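Local coordinates for conserved domain protein (PDB 3FBQ) that is of unknown function but folds into beta-rich regions that match two uncharacterised families of the E-set clan of immunoglobulin-like folds, at residues 148-153 against 166-171; 43-48 against 55-60. All coordinates share one frame; numbering follows the deposited sequence.

Interaction 1: 148-153 against 166-171; sequences SKERTI and MEKVAM
Lys168, paired with Thr152 in the strand ladder, sends its side chain across the strand pair toward Glu150. Its CB sits 4.1 Å from Arg151 O, and CG closes on the same oxygen at 3.3 Å. CD then meets the carboxylate of Glu150, 3.3 Å from Glu150 OE1, with CE a little farther from it. Bends at chi3 (-68°) and chi4 (-42°) hold Lys168 NZ back, 4.7 Å from Glu150 OE1: opposite charges lie near each other but not in contact. Ala170 continues this face, its methyl against Glu150 CB and CG. Beyond the strand, Ile153 CD1 reaches Val169 CB, 3.8 Å away, the two side chains crossing at about a right angle, while Met171 runs beside Lys149 and points the same way. The backbones are joined by five hydrogen bonds: Lys149 and Met171 exchange two, as do Arg151 and Val169, and Ile153 N gives one to Glu167 O. The Val169 N to Arg151 O bond is the straightest, 170° at the hydrogen. Glu167 turns its carboxylate away from 148-153 to Arg225, by a salt bridge, and to Asn181; with Lys168 it forms a classic beta bulge in the pairing with strand 175-184, at Tyr179. Strand 149-157 is outermost in its sheet within this chain, and its pairing with 162-171 is an antiparallel beta hairpin at that edge.

Interaction 2: 43-48 against 55-60; sequences TINDVI and SITYSL
Ser55 pairs with Ile48 through two backbone hydrogen bonds, the one from Ser55 N to Ile48 O nearly straight at 169°. Beyond the backbone, Ile48 CG2 lies 3.6 Å from Ser55 O; with CG1 anti to the backbone N (chi1 -158°), that methyl is left to face Ser55. Ile56 comes next and turns to the face it shares with Val47, Ile44 and Tyr58; its CG1 is 4.3 Å from Val47 CG2, a loose apolar touch. Thr57 faces the bulge. Thr57 N donates to Asp46 O, 3.1 Å away and in the carbonyl plane. Ile44 pairs with Tyr58 but Val47 with Ile56, and the register slips by one, with Asn45 and Asp46 sharing Thr57. Thr57 CB lies 3.9 Å from Asp46 CB, its side chain pointing toward the bulged strand. Tyr58 packs its CB near Ile44 CG1 while its ring leads off to meet the ring of Trp119. Ser59 closes the ladder with Thr43: Ser59 N to Thr43 O at 2.9 Å and Thr43 N to Ser59 O at 3.1 Å. The hairpin lies inside an antiparallel sheet, with 29-37 bonded along strand 40-49 and 97-106 along strand 53-62. Helix 9-12 brings Phe10 against Asp46 and Thr57, and Lys25 forms a salt bridge with Asp46.

Interaction 2 comes first along the chain, and interaction 1 opens only after it has closed. Each joins neighbouring strands of an antiparallel hairpin, but in separate sheets: 43-48 and 55-60 lie on inner strands of the first antiparallel sheet, whereas 148-153 belongs to an outermost strand, within this chain, of a later sheet. Their centres are 27 Å apart and their nearest atoms about 11 Å, without touching. The sheet of 71-78, 114-126 and 131-144 lies between them in sequence. The two hairpins belong to two different families of the E-set clan, neither of known function, consistent with a protein built from successive beta modules, one buried hairpin in the first and one partly buried edge hairpin in the second.

Interaction 1: 148-153 against 166-171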
loop_
_atom_site.group_PDB
_atom_site.type_symbol
_atom_site.label_atom_id
_atom_site.label_comp_id
_atom_site.label_asym_id
_atom_site.label_seq_id
_atom_site.Cartn_x
_atom_site.Cartn_y
_atom_site.Cartn_z
ATOM N N SER A 148 14.869 -12.339 -27.369
ATOM C CA SER A 148 14.454 -13.727 -27.449
ATOM C C SER A 148 13.811 -14.092 -28.802
ATOM O O SER A 148 13.135 -13.258 -29.423
ATOM C CB SER A 148 13.474 -13.978 -26.361
ATOM O OG SER A 148 12.424 -13.106 -26.616
ATOM N N LYS A 149 14.017 -15.354 -29.203
ATOM C CA LYS A 149 13.380 -15.961 -30.368
ATOM C C LYS A 149 12.029 -16.517 -30.001
ATOM O O LYS A 149 11.942 -17.521 -29.263
ATOM C CB LYS A 149 14.238 -17.114 -30.894
ATOM C CG LYS A 149 14.826 -16.835 -32.268
ATOM C CD LYS A 149 14.857 -18.071 -33.189
ATOM C CE LYS A 149 13.711 -18.092 -34.172
ATOM N NZ LYS A 149 12.457 -18.630 -33.538
ATOM N N GLU A 150 10.974 -15.879 -30.511
ATOM C CA GLU A 150 9.621 -16.404 -30.312
ATOM C C GLU A 150 9.043 -16.928 -31.572
ATOM O O GLU A 150 9.093 -16.258 -32.587
ATOM C CB GLU A 150 8.635 -15.387 -29.865
ATOM C CG GLU A 150 9.134 -14.192 -29.229
ATOM C CD GLU A 150 8.030 -13.149 -29.276
ATOM O OE1 GLU A 150 6.962 -13.356 -28.648
ATOM O OE2 GLU A 150 8.206 -12.146 -29.997
ATOM N N ARG A 151 8.468 -18.122 -31.475
ATOM C CA ARG A 151 7.709 -18.731 -32.542
ATOM C C ARG A 151 6.277 -18.848 -32.064
ATOM O O ARG A 151 6.012 -19.126 -30.874
ATOM C CB ARG A 151 8.256 -20.110 -32.841
ATOM C CG ARG A 151 8.001 -20.538 -34.265
ATOM C CD ARG A 151 8.908 -21.685 -34.653
ATOM N NE ARG A 151 8.505 -22.922 -33.978
ATOM C CZ ARG A 151 7.670 -23.837 -34.491
ATOM N NH1 ARG A 151 7.146 -23.677 -35.715
ATOM N NH2 ARG A 151 7.363 -24.930 -33.785
ATOM N N THR A 152 5.330 -18.620 -32.966
ATOM C CA THR A 152 3.940 -18.911 -32.593
ATOM C C THR A 152 3.568 -20.348 -32.953
ATOM O O THR A 152 3.711 -20.756 -34.093
ATOM C CB THR A 152 2.938 -17.885 -33.137
ATOM O OG1 THR A 152 1.981 -18.574 -33.946
ATOM C CG2 THR A 152 3.661 -16.831 -33.981
ATOM N N ILE A 153 3.112 -21.092 -31.950
ATOM C CA ILE A 153 2.822 -22.523 -32.054
ATOM C C ILE A 153 1.355 -22.880 -31.716
ATOM O O ILE A 153 0.619 -22.092 -31.125
ATOM C CB ILE A 153 3.737 -23.352 -31.122
ATOM C CG1 ILE A 153 3.306 -23.180 -29.650
ATOM C CG2 ILE A 153 5.140 -22.996 -31.348
ATOM C CD1 ILE A 153 4.398 -23.279 -28.609
ATOM N N MET A 166 -1.500 -24.792 -26.509
ATOM C CA MET A 166 -0.251 -24.077 -26.609
ATOM C C MET A 166 -0.523 -22.787 -27.405
ATOM O O MET A 166 -1.541 -22.682 -28.114
ATOM C CB MET A 166 0.787 -25.002 -27.285
ATOM C CG MET A 166 1.354 -26.209 -26.401
ATOM S SD MET A 166 1.736 -25.819 -24.628
ATOM C CE MET A 166 0.147 -26.087 -23.840
ATOM N N GLU A 167 0.323 -21.781 -27.269
ATOM C CA GLU A 167 0.109 -20.522 -28.016
ATOM C C GLU A 167 1.436 -20.015 -28.571
ATOM O O GLU A 167 1.560 -19.625 -29.754
ATOM C CB GLU A 167 -0.469 -19.421 -27.108
ATOM C CG GLU A 167 -2.015 -19.269 -26.958
ATOM C CD GLU A 167 -2.386 -18.256 -25.820
ATOM O OE1 GLU A 167 -3.595 -18.037 -25.473
ATOM O OE2 GLU A 167 -1.444 -17.673 -25.231
ATOM N N LYS A 168 2.443 -20.011 -27.709
ATOM C CA LYS A 168 3.686 -19.403 -28.103
ATOM C C LYS A 168 4.858 -19.976 -27.368
ATOM O O LYS A 168 4.714 -20.464 -26.247
ATOM C CB LYS A 168 3.621 -17.913 -27.829
ATOM C CG LYS A 168 4.361 -17.154 -28.882
ATOM C CD LYS A 168 4.803 -15.800 -28.393
ATOM C CE LYS A 168 3.622 -14.838 -28.148
ATOM N NZ LYS A 168 2.617 -14.972 -29.251
ATOM N N VAL A 169 6.033 -19.885 -27.959
ATOM C CA VAL A 169 7.217 -20.276 -27.228
ATOM C C VAL A 169 8.256 -19.163 -27.394
ATOM O O VAL A 169 8.288 -18.543 -28.455
ATOM C CB VAL A 169 7.730 -21.672 -27.713
ATOM C CG1 VAL A 169 8.149 -21.633 -29.194
ATOM C CG2 VAL A 169 8.843 -22.217 -26.809
ATOM N N ALA A 170 9.072 -18.873 -26.367
ATOM C CA ALA A 170 10.081 -17.821 -26.499
ATOM C C ALA A 170 11.397 -18.137 -25.780
ATOM O O ALA A 170 11.385 -18.450 -24.628
ATOM C CB ALA A 170 9.516 -16.460 -26.075
ATOM N N MET A 171 12.535 -18.012 -26.462
ATOM C CA MET A 171 13.770 -18.592 -25.958
ATOM C C MET A 171 14.836 -17.513 -25.827
ATOM O O MET A 171 15.274 -16.984 -26.833
ATOM C CB MET A 171 14.197 -19.772 -26.863
ATOM C CG MET A 171 13.001 -20.809 -27.191
ATOM S SD MET A 171 13.195 -21.836 -28.755
ATOM C CE MET A 171 12.496 -20.824 -30.089
#

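Interaction 2: 43-48 against 55-60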
loop_
_atom_site.group_PDB
_atom_site.type_symbol
_atom_site.label_atom_id
_atom_site.label_comp_id
_atom_site.label_asym_id
_atom_site.label_seq_id
_atom_site.Cartn_x
_atom_site.Cartn_y
_atom_site.Cartn_z
ATOM N N THR A 43 18.751 -1.106 -1.677
ATOM C CA THR A 43 19.549 -1.226 -2.872
ATOM C C THR A 43 18.874 -2.121 -3.862
ATOM O O THR A 43 18.311 -3.151 -3.500
ATOM C CB THR A 43 20.852 -1.863 -2.542
ATOM O OG1 THR A 43 21.430 -1.027 -1.560
ATOM C CG2 THR A 43 21.851 -1.904 -3.784
ATOM N N ILE A 44 18.923 -1.732 -5.131
ATOM C CA ILE A 44 18.349 -2.538 -6.203
ATOM C C ILE A 44 19.439 -3.118 -7.099
ATOM O O ILE A 44 19.949 -2.442 -7.991
ATOM C CB ILE A 44 17.372 -1.716 -7.065
ATOM C CG1 ILE A 44 15.928 -2.121 -6.765
ATOM C CG2 ILE A 44 17.686 -1.896 -8.542
ATOM C CD1 ILE A 44 15.034 -2.140 -7.985
ATOM N N ASN A 45 19.789 -4.377 -6.855
ATOM C CA ASN A 45 21.074 -4.912 -7.291
ATOM C C ASN A 45 21.063 -5.303 -8.766
ATOM O O ASN A 45 21.363 -4.485 -9.636
ATOM C CB ASN A 45 21.473 -6.114 -6.432
ATOM C CG ASN A 45 21.873 -5.717 -5.025
ATOM O OD1 ASN A 45 22.926 -5.115 -4.813
ATOM N ND2 ASN A 45 21.032 -6.051 -4.053
ATOM N N ASP A 46 20.716 -6.556 -9.039
ATOM C CA ASP A 46 20.708 -7.070 -10.403
ATOM C C ASP A 46 19.396 -6.742 -11.108
ATOM O O ASP A 46 18.329 -6.767 -10.495
ATOM C CB ASP A 46 20.947 -8.580 -10.409
ATOM C CG ASP A 46 22.378 -8.946 -10.068
ATOM O OD1 ASP A 46 22.692 -10.155 -10.037
ATOM O OD2 ASP A 46 23.188 -8.026 -9.831
ATOM N N VAL A 47 19.484 -6.438 -12.398
ATOM C CA VAL A 47 18.303 -6.119 -13.191
ATOM C C VAL A 47 18.312 -6.865 -14.522
ATOM O O VAL A 47 19.363 -7.037 -15.140
ATOM C CB VAL A 47 18.197 -4.606 -13.464
ATOM C CG1 VAL A 47 19.348 -4.144 -14.344
ATOM C CG2 VAL A 47 16.858 -4.275 -14.106
ATOM N N ILE A 48 17.136 -7.306 -14.955
ATOM C CA ILE A 48 17.016 -8.117 -16.179
ATOM C C ILE A 48 15.559 -8.211 -16.626
ATOM O O ILE A 48 14.639 -8.181 -15.830
ATOM C CB ILE A 48 17.480 -9.546 -15.937
ATOM C CG1 ILE A 48 17.892 -10.241 -17.275
ATOM C CG2 ILE A 48 16.405 -10.362 -15.116
ATOM C CD1 ILE A 48 18.489 -11.629 -17.096
ATOM N N SER A 55 12.787 -8.825 -13.725
ATOM C CA SER A 55 13.102 -9.395 -12.449
ATOM C C SER A 55 14.189 -8.549 -11.911
ATOM O O SER A 55 15.089 -8.075 -12.631
ATOM C CB SER A 55 13.497 -10.870 -12.488
ATOM O OG SER A 55 12.946 -11.541 -13.626
ATOM N N ILE A 56 14.060 -8.314 -10.622
ATOM C CA ILE A 56 14.875 -7.382 -9.916
ATOM C C ILE A 56 15.304 -7.985 -8.586
ATOM O O ILE A 56 14.547 -8.738 -7.933
ATOM C CB ILE A 56 14.021 -6.152 -9.720
ATOM C CG1 ILE A 56 14.584 -5.081 -10.577
ATOM C CG2 ILE A 56 13.646 -5.794 -8.198
ATOM C CD1 ILE A 56 13.806 -3.870 -10.363
ATOM N N THR A 57 16.507 -7.607 -8.184
ATOM C CA THR A 57 17.155 -8.167 -7.039
ATOM C C THR A 57 17.489 -7.002 -6.118
ATOM O O THR A 57 17.842 -5.898 -6.591
ATOM C CB THR A 57 18.339 -8.950 -7.590
ATOM O OG1 THR A 57 17.979 -10.352 -7.625
ATOM C CG2 THR A 57 19.528 -8.775 -6.806
ATOM N N TYR A 58 17.321 -7.179 -4.815
ATOM C CA TYR A 58 17.561 -6.051 -3.951
ATOM C C TYR A 58 18.057 -6.459 -2.608
ATOM O O TYR A 58 17.919 -7.616 -2.211
ATOM C CB TYR A 58 16.282 -5.221 -3.780
ATOM C CG TYR A 58 15.209 -5.980 -3.042
ATOM C CD1 TYR A 58 14.232 -6.734 -3.743
ATOM C CD2 TYR A 58 15.185 -5.990 -1.647
ATOM C CE1 TYR A 58 13.305 -7.434 -3.100
ATOM C CE2 TYR A 58 14.231 -6.719 -0.960
ATOM C CZ TYR A 58 13.281 -7.420 -1.693
ATOM O OH TYR A 58 12.343 -8.131 -0.993
ATOM N N SER A 59 18.603 -5.484 -1.887
ATOM C CA SER A 59 18.908 -5.626 -0.468
ATOM C C SER A 59 18.150 -4.639 0.350
ATOM O O SER A 59 17.724 -3.608 -0.119
ATOM C CB SER A 59 20.381 -5.421 -0.207
ATOM O OG SER A 59 21.026 -5.881 -1.364
ATOM N N LEU A 60 18.016 -4.959 1.613
ATOM C CA LEU A 60 17.295 -4.130 2.493
ATOM C C LEU A 60 18.128 -4.191 3.775
ATOM O O LEU A 60 18.385 -5.287 4.268
ATOM C CB LEU A 60 15.912 -4.742 2.638
ATOM C CG LEU A 60 14.937 -4.143 3.627
ATOM C CD1 LEU A 60 14.499 -2.863 3.021
ATOM C CD2 LEU A 60 13.769 -5.091 3.846
#